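Local coordinates for CELL WALL surface anchor family protein (Streptococcus pneumoniae, PDB 2WW8) that is the adhesin of the pneumococcal pilus and probably recognises host cells through an integrin I-like domain that carries a magnesium ion, at residues Leu101-Pro106 with Ile729-Lys734; Phe535-Gly540 with Leu576-Arg581; Ser554-Ile559 with Glu564-Val569. One frame throughout, in Å; residues are numbered along the deposited sequence. Where two conformers were deposited one is given.

Contact 1 (Leu101-Pro106 with Ile729-Lys734)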
ATOM      1  N   LEU A 101      31.509 -42.485  -6.667  1.00 19.98           N
ATOM      2  CA  LEU A 101      30.395 -43.319  -6.210  1.00 20.11           C
ATOM      3  C   LEU A 101      30.519 -44.711  -6.834  1.00 19.85           C
ATOM      4  O   LEU A 101      30.631 -44.861  -8.062  1.00 19.54           O
ATOM      5  CB  LEU A 101      29.056 -42.714  -6.648  1.00 19.81           C
ATOM      6  CG  LEU A 101      27.672 -42.928  -6.010  1.00 21.00           C
ATOM      7  CD1 LEU A 101      26.697 -43.422  -7.082  1.00 20.33           C
ATOM      8  CD2 LEU A 101      27.568 -43.812  -4.766  1.00 17.97           C
ATOM      9  N   THR A 102      30.493 -45.718  -5.962  1.00 19.71           N
ATOM     10  CA  THR A 102      30.608 -47.135  -6.345  1.00 19.36           C
ATOM     11  C   THR A 102      29.532 -47.966  -5.646  1.00 19.60           C
ATOM     12  O   THR A 102      29.166 -47.732  -4.484  1.00 18.90           O
ATOM     13  CB  THR A 102      31.976 -47.761  -5.975  1.00 19.21           C
ATOM     14  OG1 THR A 102      32.330 -47.349  -4.648  1.00 18.65           O
ATOM     15  CG2 THR A 102      33.086 -47.370  -6.955  1.00 17.96           C
ATOM     16  N   GLU A 103      29.021 -48.938  -6.393  1.00 19.89           N
ATOM     17  CA  GLU A 103      28.216 -49.999  -5.809  1.00 20.93           C
ATOM     18  C   GLU A 103      29.140 -51.008  -5.080  1.00 20.78           C
ATOM     19  O   GLU A 103      29.976 -51.673  -5.692  1.00 20.07           O
ATOM     20  CB  GLU A 103      27.353 -50.640  -6.900  1.00 20.44           C
ATOM     21  CG  GLU A 103      26.143 -51.404  -6.398  1.00 23.23           C
ATOM     22  CD  GLU A 103      25.620 -52.371  -7.445  1.00 29.79           C
ATOM     23  OE1 GLU A 103      26.441 -52.852  -8.283  1.00 34.06           O
ATOM     24  OE2 GLU A 103      24.394 -52.662  -7.441  1.00 31.25           O
ATOM     25  N   ALA A 104      29.015 -51.095  -3.760  1.00 21.21           N
ATOM     26  CA  ALA A 104      29.831 -52.025  -2.993  1.00 22.02           C
ATOM     27  C   ALA A 104      29.224 -53.434  -3.093  1.00 22.44           C
ATOM     28  O   ALA A 104      29.906 -54.384  -3.481  1.00 21.96           O
ATOM     29  CB  ALA A 104      29.975 -51.551  -1.541  1.00 21.87           C
ATOM     30  N   GLN A 105      27.943 -53.568  -2.756  1.00 22.60           N
ATOM     31  CA  GLN A 105      27.205 -54.791  -3.062  1.00 22.88           C
ATOM     32  C   GLN A 105      25.865 -54.494  -3.761  1.00 22.86           C
ATOM     33  O   GLN A 105      25.199 -53.524  -3.410  1.00 22.72           O
ATOM     34  CB  GLN A 105      27.062 -55.683  -1.821  1.00 22.89           C
ATOM     35  CG  GLN A 105      26.006 -55.283  -0.806  1.00 23.13           C
ATOM     36  CD  GLN A 105      25.856 -56.319   0.299  1.00 23.51           C
ATOM     37  OE1 GLN A 105      26.836 -56.900   0.758  1.00 20.92           O
ATOM     38  NE2 GLN A 105      24.624 -56.543   0.743  1.00 24.01           N
ATOM     39  N   PRO A 106      25.492 -55.297  -4.780  1.00 22.83           N
ATOM     40  CA  PRO A 106      24.177 -55.261  -5.445  1.00 22.57           C
ATOM     41  C   PRO A 106      23.107 -56.027  -4.655  1.00 22.01           C
ATOM     42  O   PRO A 106      23.481 -56.768  -3.744  1.00 22.07           O
ATOM     43  CB  PRO A 106      24.450 -55.961  -6.783  1.00 22.52           C
ATOM     44  CG  PRO A 106      25.562 -56.908  -6.492  1.00 22.79           C
ATOM     45  CD  PRO A 106      26.430 -56.212  -5.467  1.00 22.83           C
ATOM     46  N   ILE A 729      19.265 -47.003 -11.622  1.00 20.03           N
ATOM     47  CA  ILE A 729      20.046 -48.106 -12.193  1.00 20.85           C
ATOM     48  C   ILE A 729      19.164 -49.296 -12.520  1.00 20.17           C
ATOM     49  O   ILE A 729      18.500 -49.860 -11.644  1.00 19.44           O
ATOM     50  CB  ILE A 729      21.244 -48.511 -11.337  1.00 20.28           C
ATOM     51  CG1 ILE A 729      22.356 -47.472 -11.525  1.00 21.10           C
ATOM     52  CG2 ILE A 729      21.752 -49.870 -11.796  1.00 21.69           C
ATOM     53  CD1 ILE A 729      23.288 -47.359 -10.344  1.00 21.14           C
ATOM     54  N   SER A 730      19.153 -49.614 -13.811  1.00 21.07           N
ATOM     55  CA  SER A 730      18.599 -50.874 -14.296  1.00 21.75           C
ATOM     56  C   SER A 730      19.579 -52.037 -14.105  1.00 21.23           C
ATOM     57  O   SER A 730      20.631 -52.110 -14.740  1.00 21.03           O
ATOM     58  CB  SER A 730      18.190 -50.736 -15.760  1.00 21.99           C
ATOM     59  OG  SER A 730      16.986 -50.005 -15.807  1.00 25.21           O
ATOM     60  N   LYS A 731      19.235 -52.958 -13.218  1.00 21.15           N
ATOM     61  CA  LYS A 731      20.162 -54.034 -12.879  1.00 21.13           C
ATOM     62  C   LYS A 731      19.862 -55.293 -13.718  1.00 21.90           C
ATOM     63  O   LYS A 731      18.698 -55.523 -14.086  1.00 21.69           O
ATOM     64  CB  LYS A 731      20.096 -54.247 -11.362  1.00 21.21           C
ATOM     65  CG  LYS A 731      20.899 -53.249 -10.527  1.00 19.92           C
ATOM     66  CD  LYS A 731      22.028 -53.933  -9.713  1.00 23.01           C
ATOM     67  CE  LYS A 731      23.419 -53.969 -10.369  1.00 23.35           C
ATOM     68  NZ  LYS A 731      24.028 -52.683 -10.873  1.00 25.02           N
ATOM     69  N   GLU A 732      20.894 -56.080 -14.050  1.00 22.04           N
ATOM     70  CA  GLU A 732      20.699 -57.366 -14.761  1.00 22.55           C
ATOM     71  C   GLU A 732      20.648 -58.531 -13.767  1.00 20.93           C
ATOM     72  O   GLU A 732      21.577 -58.727 -12.976  1.00 19.13           O
ATOM     73  CB  GLU A 732      21.782 -57.687 -15.819  1.00 23.29           C
ATOM     74  CG  GLU A 732      22.370 -56.526 -16.635  1.00 27.39           C
ATOM     75  CD  GLU A 732      21.538 -56.128 -17.860  1.00 33.17           C
ATOM     76  OE1 GLU A 732      21.252 -57.005 -18.710  1.00 34.10           O
ATOM     77  OE2 GLU A 732      21.182 -54.925 -17.990  1.00 36.48           O
ATOM     78  N   LYS A 733      19.561 -59.296 -13.808  1.00 20.33           N
ATOM     79  CA  LYS A 733      19.511 -60.565 -13.080  1.00 20.05           C
ATOM     80  C   LYS A 733      20.803 -61.358 -13.329  1.00 19.51           C
ATOM     81  O   LYS A 733      21.239 -61.511 -14.473  1.00 18.77           O
ATOM     82  CB  LYS A 733      18.305 -61.380 -13.539  1.00 19.94           C
ATOM     83  CG  LYS A 733      17.740 -62.327 -12.498  1.00 20.63           C
ATOM     84  CD  LYS A 733      16.531 -61.727 -11.800  1.00 22.00           C
ATOM     85  CE  LYS A 733      15.580 -62.829 -11.370  1.00 23.88           C
ATOM     86  NZ  LYS A 733      14.232 -62.254 -11.150  1.00 24.65           N
ATOM     87  N   LYS A 734      21.445 -61.831 -12.264  1.00 19.71           N
ATOM     88  CA  LYS A 734      22.614 -62.701 -12.446  1.00 19.91           C
ATOM     89  C   LYS A 734      22.241 -64.157 -12.670  1.00 19.57           C
ATOM     90  O   LYS A 734      21.286 -64.688 -12.094  1.00 18.44           O
ATOM     91  CB  LYS A 734      23.696 -62.538 -11.373  1.00 19.93           C
ATOM     92  CG  LYS A 734      23.274 -62.717  -9.923  1.00 20.22           C
ATOM     93  CD  LYS A 734      23.851 -63.988  -9.309  1.00 19.30           C
ATOM     94  CE  LYS A 734      25.326 -63.877  -8.959  1.00 18.82           C
ATOM     95  NZ  LYS A 734      26.105 -63.528 -10.175  1.00 17.03           N
TER

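Contact 2 (Phe535-Gly540 with Leu576-Arg581)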
ATOM      1  N   PHE A 535      -7.142  39.463   5.361  1.00 12.85           N
ATOM      2  CA  PHE A 535      -7.452  39.158   3.951  1.00 12.23           C
ATOM      3  C   PHE A 535      -8.966  38.909   3.804  1.00 13.60           C
ATOM      4  O   PHE A 535      -9.542  38.220   4.637  1.00 13.54           O
ATOM      5  CB  PHE A 535      -6.760  37.844   3.581  1.00 11.02           C
ATOM      6  CG  PHE A 535      -5.270  37.909   3.688  1.00 10.41           C
ATOM      7  CD1 PHE A 535      -4.538  38.700   2.806  1.00 14.62           C
ATOM      8  CD2 PHE A 535      -4.597  37.176   4.671  1.00  8.63           C
ATOM      9  CE1 PHE A 535      -3.120  38.774   2.859  1.00 13.07           C
ATOM     10  CE2 PHE A 535      -3.146  37.243   4.727  1.00 12.19           C
ATOM     11  CZ  PHE A 535      -2.426  38.070   3.852  1.00 12.52           C
ATOM     12  N   THR A 536      -9.594  39.474   2.783  1.00 11.52           N
ATOM     13  CA  THR A 536     -11.019  39.358   2.554  1.00 13.21           C
ATOM     14  C   THR A 536     -11.192  38.818   1.134  1.00 13.75           C
ATOM     15  O   THR A 536     -10.702  39.379   0.116  1.00 12.64           O
ATOM     16  CB  THR A 536     -11.711  40.731   2.706  1.00 13.26           C
ATOM     17  OG1 THR A 536     -11.344  41.261   3.997  1.00 19.05           O
ATOM     18  CG2 THR A 536     -13.261  40.604   2.679  1.00 14.35           C
ATOM     19  N   VAL A 537     -11.860  37.680   1.067  1.00 12.88           N
ATOM     20  CA  VAL A 537     -12.255  37.100  -0.230  1.00 14.19           C
ATOM     21  C   VAL A 537     -13.778  37.263  -0.303  1.00 13.02           C
ATOM     22  O   VAL A 537     -14.496  36.626   0.500  1.00 13.58           O
ATOM     23  CB  VAL A 537     -11.806  35.623  -0.328  1.00 14.28           C
ATOM     24  CG1 VAL A 537     -12.318  34.912  -1.580  1.00 16.11           C
ATOM     25  CG2 VAL A 537     -10.252  35.536  -0.359  1.00 12.99           C
ATOM     26  N   GLY A 538     -14.233  38.170  -1.170  1.00 13.65           N
ATOM     27  CA  GLY A 538     -15.661  38.348  -1.467  1.00 13.20           C
ATOM     28  C   GLY A 538     -16.148  37.384  -2.546  1.00 14.94           C
ATOM     29  O   GLY A 538     -15.415  36.978  -3.474  1.00 14.26           O
ATOM     30  N   ILE A 539     -17.403  36.960  -2.394  1.00 16.09           N
ATOM     31  CA  ILE A 539     -18.012  36.061  -3.373  1.00 14.22           C
ATOM     32  C   ILE A 539     -19.154  36.823  -4.073  1.00 15.52           C
ATOM     33  O   ILE A 539     -20.256  36.935  -3.531  1.00 13.41           O
ATOM     34  CB  ILE A 539     -18.548  34.791  -2.733  1.00 14.36           C
ATOM     35  CG1 ILE A 539     -17.401  33.988  -2.100  1.00 15.51           C
ATOM     36  CG2 ILE A 539     -19.182  33.916  -3.825  1.00 15.83           C
ATOM     37  CD1 ILE A 539     -17.941  33.142  -0.952  1.00 11.77           C
ATOM     38  N   GLY A 540     -18.920  37.272  -5.308  1.00 14.77           N
ATOM     39  CA  GLY A 540     -19.993  37.864  -6.095  1.00 16.98           C
ATOM     40  C   GLY A 540     -20.492  39.146  -5.449  1.00 20.20           C
ATOM     41  O   GLY A 540     -21.662  39.505  -5.633  1.00 22.07           O
ATOM     42  N   LEU A 576     -10.762  28.936  -3.465  1.00 14.02           N
ATOM     43  CA  LEU A 576      -9.530  28.377  -2.926  1.00 13.63           C
ATOM     44  C   LEU A 576      -8.286  29.036  -3.552  1.00 14.27           C
ATOM     45  O   LEU A 576      -7.336  29.426  -2.837  1.00 13.75           O
ATOM     46  CB  LEU A 576      -9.496  26.846  -3.069  1.00 11.74           C
ATOM     47  CG  LEU A 576      -8.238  26.197  -2.474  1.00 15.74           C
ATOM     48  CD1 LEU A 576      -7.982  26.682  -0.978  1.00 14.58           C
ATOM     49  CD2 LEU A 576      -8.269  24.677  -2.651  1.00 14.73           C
ATOM     50  N   GLU A 577      -8.317  29.199  -4.873  1.00 12.21           N
ATOM     51  CA  GLU A 577      -7.181  29.779  -5.547  1.00 14.45           C
ATOM     52  C   GLU A 577      -6.880  31.137  -4.914  1.00 13.75           C
ATOM     53  O   GLU A 577      -5.721  31.489  -4.720  1.00 11.98           O
ATOM     54  CB  GLU A 577      -7.488  29.905  -7.037  1.00 14.53           C
ATOM     55  CG  GLU A 577      -6.515  30.752  -7.859  1.00 21.13           C
ATOM     56  CD  GLU A 577      -7.157  30.922  -9.256  1.00 35.83           C
ATOM     57  OE1 GLU A 577      -7.037  29.978 -10.076  1.00 33.99           O
ATOM     58  OE2 GLU A 577      -7.864  31.943  -9.504  1.00 38.62           O
ATOM     59  N   GLN A 578      -7.916  31.904  -4.586  1.00 12.74           N
ATOM     60  CA  GLN A 578      -7.642  33.245  -4.045  1.00 13.87           C
ATOM     61  C   GLN A 578      -7.145  33.260  -2.597  1.00 13.73           C
ATOM     62  O   GLN A 578      -6.223  34.018  -2.259  1.00 12.42           O
ATOM     63  CB  GLN A 578      -8.847  34.137  -4.280  1.00 15.12           C
ATOM     64  CG  GLN A 578      -8.616  35.569  -3.963  1.00 20.57           C
ATOM     65  CD  GLN A 578      -7.418  36.185  -4.685  1.00 26.21           C
ATOM     66  OE1 GLN A 578      -6.573  36.796  -4.013  1.00 33.73           O
ATOM     67  NE2 GLN A 578      -7.289  35.980  -5.988  1.00 11.39           N
ATOM     68  N   LEU A 579      -7.730  32.390  -1.767  1.00 12.01           N
ATOM     69  CA  LEU A 579      -7.247  32.170  -0.411  1.00 13.14           C
ATOM     70  C   LEU A 579      -5.804  31.691  -0.491  1.00 14.85           C
ATOM     71  O   LEU A 579      -4.944  32.156   0.279  1.00 14.44           O
ATOM     72  CB  LEU A 579      -8.069  31.111   0.323  1.00 13.42           C
ATOM     73  CG  LEU A 579      -9.500  31.505   0.666  1.00 13.68           C
ATOM     74  CD1 LEU A 579     -10.300  30.283   1.120  1.00 17.01           C
ATOM     75  CD2 LEU A 579      -9.574  32.578   1.772  1.00 12.14           C
ATOM     76  N   ASN A 580      -5.557  30.734  -1.378  1.00 13.56           N
ATOM     77  CA  ASN A 580      -4.185  30.297  -1.570  1.00 15.54           C
ATOM     78  C   ASN A 580      -3.177  31.400  -1.973  1.00 15.64           C
ATOM     79  O   ASN A 580      -2.042  31.426  -1.497  1.00 18.57           O
ATOM     80  CB  ASN A 580      -4.172  29.125  -2.564  1.00 15.48           C
ATOM     81  CG  ASN A 580      -2.973  28.227  -2.353  1.00 20.21           C
ATOM     82  OD1 ASN A 580      -2.428  28.108  -1.254  1.00 26.71           O
ATOM     83  ND2 ASN A 580      -2.492  27.677  -3.428  1.00 19.50           N
ATOM     84  N   ARG A 581      -3.553  32.272  -2.899  1.00 14.08           N
ATOM     85  CA  ARG A 581      -2.771  33.428  -3.297  1.00 13.80           C
ATOM     86  C   ARG A 581      -2.441  34.315  -2.083  1.00 11.89           C
ATOM     87  O   ARG A 581      -1.289  34.719  -1.898  1.00 11.77           O
ATOM     88  CB  ARG A 581      -3.572  34.241  -4.349  1.00 14.80           C
ATOM     89  CG  ARG A 581      -2.705  35.268  -5.088  1.00 18.77           C
ATOM     90  CD  ARG A 581      -3.456  35.995  -6.203  1.00 24.60           C
ATOM     91  NE  ARG A 581      -4.494  36.924  -5.701  1.00 30.23           N
ATOM     92  CZ  ARG A 581      -4.288  38.163  -5.232  1.00 26.42           C
ATOM     93  NH1 ARG A 581      -3.083  38.694  -5.186  1.00 32.60           N
ATOM     94  NH2 ARG A 581      -5.290  38.914  -4.842  1.00 28.79           N
TER

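Contact 3 (Ser554-Ile559 with Glu564-Val569)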
ATOM      1  N   SER A 554     -15.121  49.527  -1.929  1.00 14.04           N
ATOM      2  CA  SER A 554     -14.461  50.418  -0.976  0.60 14.82           C
ATOM      3  C   SER A 554     -14.622  49.925   0.456  1.00 14.35           C
ATOM      4  O   SER A 554     -13.654  49.919   1.209  1.00 14.02           O
ATOM      5  CB  SER A 554     -15.024  51.832  -1.060  0.60 16.13           C
ATOM      6  OG  SER A 554     -14.945  52.234  -2.403  0.60 14.86           O
ATOM      7  N   PHE A 555     -15.819  49.488   0.837  1.00 12.49           N
ATOM      8  CA  PHE A 555     -16.077  49.024   2.178  1.00 13.34           C
ATOM      9  C   PHE A 555     -15.236  47.784   2.517  1.00 13.39           C
ATOM     10  O   PHE A 555     -14.701  47.696   3.622  1.00 13.21           O
ATOM     11  CB  PHE A 555     -17.558  48.646   2.406  1.00 12.44           C
ATOM     12  CG  PHE A 555     -17.746  47.909   3.669  1.00 15.82           C
ATOM     13  CD1 PHE A 555     -17.805  48.618   4.886  1.00 14.16           C
ATOM     14  CD2 PHE A 555     -17.769  46.513   3.663  1.00 12.08           C
ATOM     15  CE1 PHE A 555     -17.868  47.895   6.068  1.00 14.70           C
ATOM     16  CE2 PHE A 555     -17.848  45.801   4.835  1.00 13.95           C
ATOM     17  CZ  PHE A 555     -17.912  46.499   6.064  1.00 15.59           C
ATOM     18  N   MET A 556     -15.208  46.784   1.636  1.00 13.17           N
ATOM     19  CA  MET A 556     -14.480  45.529   1.894  1.00 13.75           C
ATOM     20  C   MET A 556     -12.963  45.759   1.964  1.00 13.84           C
ATOM     21  O   MET A 556     -12.249  45.129   2.757  1.00 15.38           O
ATOM     22  CB  MET A 556     -14.804  44.537   0.748  1.00 14.71           C
ATOM     23  CG  MET A 556     -16.205  43.909   0.829  1.00 17.83           C
ATOM     24  SD  MET A 556     -16.514  43.053   2.396  1.00 20.54           S
ATOM     25  CE  MET A 556     -18.301  42.919   2.320  1.00 22.98           C
ATOM     26  N   GLN A 557     -12.465  46.649   1.121  1.00 14.93           N
ATOM     27  CA  GLN A 557     -11.067  47.088   1.248  1.00 14.51           C
ATOM     28  C   GLN A 557     -10.766  47.696   2.636  1.00 15.02           C
ATOM     29  O   GLN A 557      -9.678  47.434   3.188  1.00 16.03           O
ATOM     30  CB  GLN A 557     -10.752  48.097   0.155  1.00 13.21           C
ATOM     31  CG  GLN A 557     -10.575  47.438  -1.232  1.00 10.57           C
ATOM     32  CD  GLN A 557     -10.526  48.448  -2.375  1.00 14.56           C
ATOM     33  OE1 GLN A 557     -10.848  49.608  -2.183  1.00 16.00           O
ATOM     34  NE2 GLN A 557     -10.177  47.991  -3.584  1.00 12.65           N
ATOM     35  N   SER A 558     -11.717  48.463   3.192  1.00 14.39           N
ATOM     36  CA  SER A 558     -11.497  49.198   4.442  1.00 13.09           C
ATOM     37  C   SER A 558     -11.607  48.236   5.611  1.00 13.15           C
ATOM     38  O   SER A 558     -11.196  48.594   6.702  1.00 14.90           O
ATOM     39  CB  SER A 558     -12.563  50.283   4.666  1.00 12.77           C
ATOM     40  OG  SER A 558     -13.785  49.667   5.096  1.00 17.52           O
ATOM     41  N   ILE A 559     -12.151  47.033   5.435  1.00 11.36           N
ATOM     42  CA  ILE A 559     -12.040  46.068   6.535  1.00 10.59           C
ATOM     43  C   ILE A 559     -11.036  44.979   6.230  1.00 12.88           C
ATOM     44  O   ILE A 559     -11.157  43.863   6.728  1.00 14.05           O
ATOM     45  CB  ILE A 559     -13.399  45.483   6.946  1.00 12.03           C
ATOM     46  CG1 ILE A 559     -14.067  44.737   5.768  1.00 13.70           C
ATOM     47  CG2 ILE A 559     -14.338  46.608   7.501  1.00 10.69           C
ATOM     48  CD1 ILE A 559     -15.010  43.638   6.194  1.00 14.50           C
ATOM     49  N   GLU A 564      -5.329  45.964  -1.500  1.00 12.01           N
ATOM     50  CA  GLU A 564      -4.921  44.774  -2.250  1.00 14.17           C
ATOM     51  C   GLU A 564      -5.299  43.486  -1.538  1.00 12.37           C
ATOM     52  O   GLU A 564      -5.256  42.394  -2.147  1.00 14.05           O
ATOM     53  CB  GLU A 564      -3.379  44.766  -2.359  1.00 15.95           C
ATOM     54  CG  GLU A 564      -2.922  46.005  -3.106  1.00 25.67           C
ATOM     55  CD  GLU A 564      -2.777  47.301  -2.276  1.00 29.22           C
ATOM     56  OE1 GLU A 564      -3.023  47.313  -1.058  1.00 23.47           O
ATOM     57  OE2 GLU A 564      -2.413  48.356  -2.869  1.00 36.73           O
ATOM     58  N   ASN A 565      -5.628  43.592  -0.260  1.00 10.35           N
ATOM     59  CA  ASN A 565      -5.936  42.398   0.564  1.00 11.80           C
ATOM     60  C   ASN A 565      -7.424  42.001   0.516  1.00 12.99           C
ATOM     61  O   ASN A 565      -7.831  41.003   1.128  1.00 12.03           O
ATOM     62  CB  ASN A 565      -5.520  42.595   2.030  1.00 12.02           C
ATOM     63  CG  ASN A 565      -4.070  42.240   2.265  1.00 14.33           C
ATOM     64  OD1 ASN A 565      -3.306  41.943   1.334  1.00 12.71           O
ATOM     65  ND2 ASN A 565      -3.690  42.286   3.524  1.00 14.42           N
ATOM     66  N   TYR A 566      -8.214  42.735  -0.273  1.00 12.32           N
ATOM     67  CA  TYR A 566      -9.556  42.281  -0.675  1.00 12.30           C
ATOM     68  C   TYR A 566      -9.581  41.882  -2.160  1.00 13.73           C
ATOM     69  O   TYR A 566      -9.126  42.646  -3.008  1.00 14.17           O
ATOM     70  CB  TYR A 566     -10.542  43.448  -0.532  1.00 12.46           C
ATOM     71  CG  TYR A 566     -11.905  43.184  -1.188  1.00 11.70           C
ATOM     72  CD1 TYR A 566     -12.697  42.106  -0.757  1.00 13.29           C
ATOM     73  CD2 TYR A 566     -12.374  43.992  -2.221  1.00 13.75           C
ATOM     74  CE1 TYR A 566     -13.933  41.869  -1.303  1.00 14.25           C
ATOM     75  CE2 TYR A 566     -13.655  43.766  -2.804  1.00 13.78           C
ATOM     76  CZ  TYR A 566     -14.387  42.684  -2.352  1.00 17.97           C
ATOM     77  OH  TYR A 566     -15.654  42.403  -2.842  1.00 17.02           O
ATOM     78  N   THR A 567     -10.137  40.722  -2.480  1.00 13.50           N
ATOM     79  CA  THR A 567     -10.454  40.361  -3.852  1.00 14.86           C
ATOM     80  C   THR A 567     -11.877  39.832  -3.911  1.00 15.04           C
ATOM     81  O   THR A 567     -12.262  39.003  -3.060  1.00 13.68           O
ATOM     82  CB  THR A 567      -9.513  39.277  -4.402  1.00 14.70           C
ATOM     83  OG1 THR A 567      -8.179  39.787  -4.329  1.00 21.96           O
ATOM     84  CG2 THR A 567      -9.796  38.955  -5.866  1.00 15.08           C
ATOM     85  N   ASN A 568     -12.596  40.290  -4.928  1.00 14.73           N
ATOM     86  CA  ASN A 568     -13.929  39.781  -5.224  1.00 16.44           C
ATOM     87  C   ASN A 568     -13.829  38.641  -6.226  1.00 17.55           C
ATOM     88  O   ASN A 568     -13.333  38.832  -7.305  1.00 17.42           O
ATOM     89  CB  ASN A 568     -14.857  40.875  -5.753  1.00 16.68           C
ATOM     90  CG  ASN A 568     -16.322  40.417  -5.788  1.00 19.85           C
ATOM     91  OD1 ASN A 568     -16.790  39.825  -4.842  1.00 21.37           O
ATOM     92  ND2 ASN A 568     -17.029  40.678  -6.896  1.00 21.31           N
ATOM     93  N   VAL A 569     -14.258  37.427  -5.870  1.00 18.02           N
ATOM     94  CA  VAL A 569     -14.268  36.301  -6.805  1.00 16.87           C
ATOM     95  C   VAL A 569     -15.628  36.178  -7.477  1.00 19.06           C
ATOM     96  O   VAL A 569     -16.676  36.176  -6.820  1.00 18.59           O
ATOM     97  CB  VAL A 569     -13.909  35.041  -5.959  1.00 15.45           C
ATOM     98  CG1 VAL A 569     -14.060  33.813  -6.702  1.00 14.92           C
ATOM     99  CG2 VAL A 569     -12.492  35.179  -5.374  1.00 14.82           C
TER
HETATM  100  O   HOH W   1      -9.198  45.478  -3.866  1.00 22.26           O

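Contact 1 (Leu101-Pro106 with Ile729-Lys734)
The chain that brings Lys731 to Glu103 and Pro106 starts in the last residues of the strand 724-730. Ile729, the last residue but one of that strand, turns its side chain inward, where it packs on Ile52 and Trp117; Leu101 rests on the same two residues, so the segments first meet through a shared apolar core rather than directly. One residue past the strand, Lys731 makes all the direct contact. Its chain bends at every torsion after the first and meets the glutamate from the opposite direction. The aliphatic part lies along one carboxylate oxygen, with Lys731 CE 3.4 Å from Glu103 OE2. The ammonium completes a long salt bridge, Lys731 NZ to Glu103 OE2 at 3.5 Å, and stands about equally far from Glu103 OE1, so its charge probably acts on both oxygens. Glu103 reaches out with CG anti to its nitrogen (chi1 -160°) and an extended chain, while OE1 accepts a hydrogen bond from Ser113 N, which helps fix the carboxylate. Glu54 OE2 comes close to Glu103 OE2; the lysine probably offsets this accumulation of negative charge. A looser apolar touch joins Pro106 CB to Lys731 CE at 4.2 Å. Farther along, Lys733 turns elsewhere and forms a salt bridge with Glu57. In the prealbumin-like fold the contact lies at the surface, between the ends of two strands from different sheets: 97-105, distorted by a classic beta bulge where Ala104 and Gln105 both face Val66, and 724-730, which runs parallel to its neighbour 48-55.

Contact 2 (Phe535-Gly540 with Leu576-Arg581)
The helical turn that presents Gln578 and Leu579 to Val537 is held by a short backbone hydrogen bond, Asn580 N to Leu576 O at 2.6 Å, followed by Arg581 N to Glu577 O at 2.9 Å. Across the contact itself the touching atoms are carbon. Val537, in the strand 533-539, points its side chain at the helix 575-583, and its CA lies 7.0 Å from the CA of Leu579. With CG1 anti to the backbone nitrogen (chi1 174°), the valine leaves CG2 as the branch that does the touching. This methyl meets Leu579 CD2 at 3.7 Å, the two side chains crossing at about a right angle. Leu579 does not leave the helix pointing straight at the strand; one branch of its forked end bridges the remaining gap. On the other flank, Val537 CG2 lies 4.0 Å from Gln578 CG, so the glutamine contributes the aliphatic root of its chain. The same layer continues through Phe383 and Ile385, which pack against Leu579, and through Val569, which touches both Val537 and Gln578. Phe535, two residues earlier and on the same face of the strand, stacks on Tyr582 of the helix. Thr536 points to the other side of the sheet, where its hydroxyl bonds to Ser560. Thus the helix is seated on the parallel sheet of an integrin I-like domain by methyl and methylene contacts, the side chain of Val537 lying about 13 Å from the magnesium ion; no hydrogen bond or salt bridge crosses between the two segments, so their fit probably rests on apolar burial and shape.

Contact 3 (Ser554-Ile559 with Glu564-Val569)
The last turn of the helix 549-558 passes close to the strand 566-569, with the CA atoms of Gln557 and Tyr566 5.4 Å apart. These elements belong to a beta-alpha-beta crossover: the chain leaves the strand 533-539, runs through the helix and returns as the neighbouring edge strand of the parallel sheet in the integrin I-like domain. Tyr566 supplies the central surface. Its ring is swung toward the helix with CG anti to the backbone nitrogen (chi1 168°), and Met556 covers one face in a CH-pi contact. Met556 CB sits almost exactly over the middle, 3.4 Å from the centroid of the Tyr566 ring and only 9° off its normal. Met556 CG follows toward the hydroxyl end of the ring, lying 3.7 Å from Tyr566 CE1. The methionine then bends at chi2 (-56°), which carries the sulfur off the ring; SD remains in an oblique Met-aromatic contact, 5.3 Å from the Tyr566 centroid. Beyond it, the terminal methyl of Met556 ends at the edge of the Phe555 ring, in its plane. On the opposite face of the tyrosine the backbone nitrogen of Asn568 lies above the rim. Gln557 approaches the ring obliquely, its CG 4.0 Å from Tyr566 CD2, and its amide plane is nearly perpendicular to the ring. Ser560 and Ile541 also pack against Tyr566, while Thr536 touches both Tyr566 and Met556, closing the helix onto the sheet; the side chain of Met556 is about 9 Å from the magnesium ion. The amide of Gln557 adds a polar link to the strand: NE2 donates to a water at 2.7 Å, and that water donates in turn to Tyr566 O at 3.0 Å.

Overall arrangement
Contact 1 opens near the N terminus, in the strand 97-105, and closes only after more than 600 residues, when the chain returns to the prealbumin-like domain on its way to the C-terminal one. Contacts 2 and 3 both fall within that excursion, in the integrin I-like domain. Contact 2 spans 36 residues and encloses the much shorter loop of contact 3; no loops cross. These two place helices 575-583 and 549-558 against neighbouring strands, which probable hydrogen bonds such as Gly538 O to Val569 N (2.7 Å) join. Contact 1 lies on the opposite side of the chain's centre, its nearest atoms about 77 Å from contact 2.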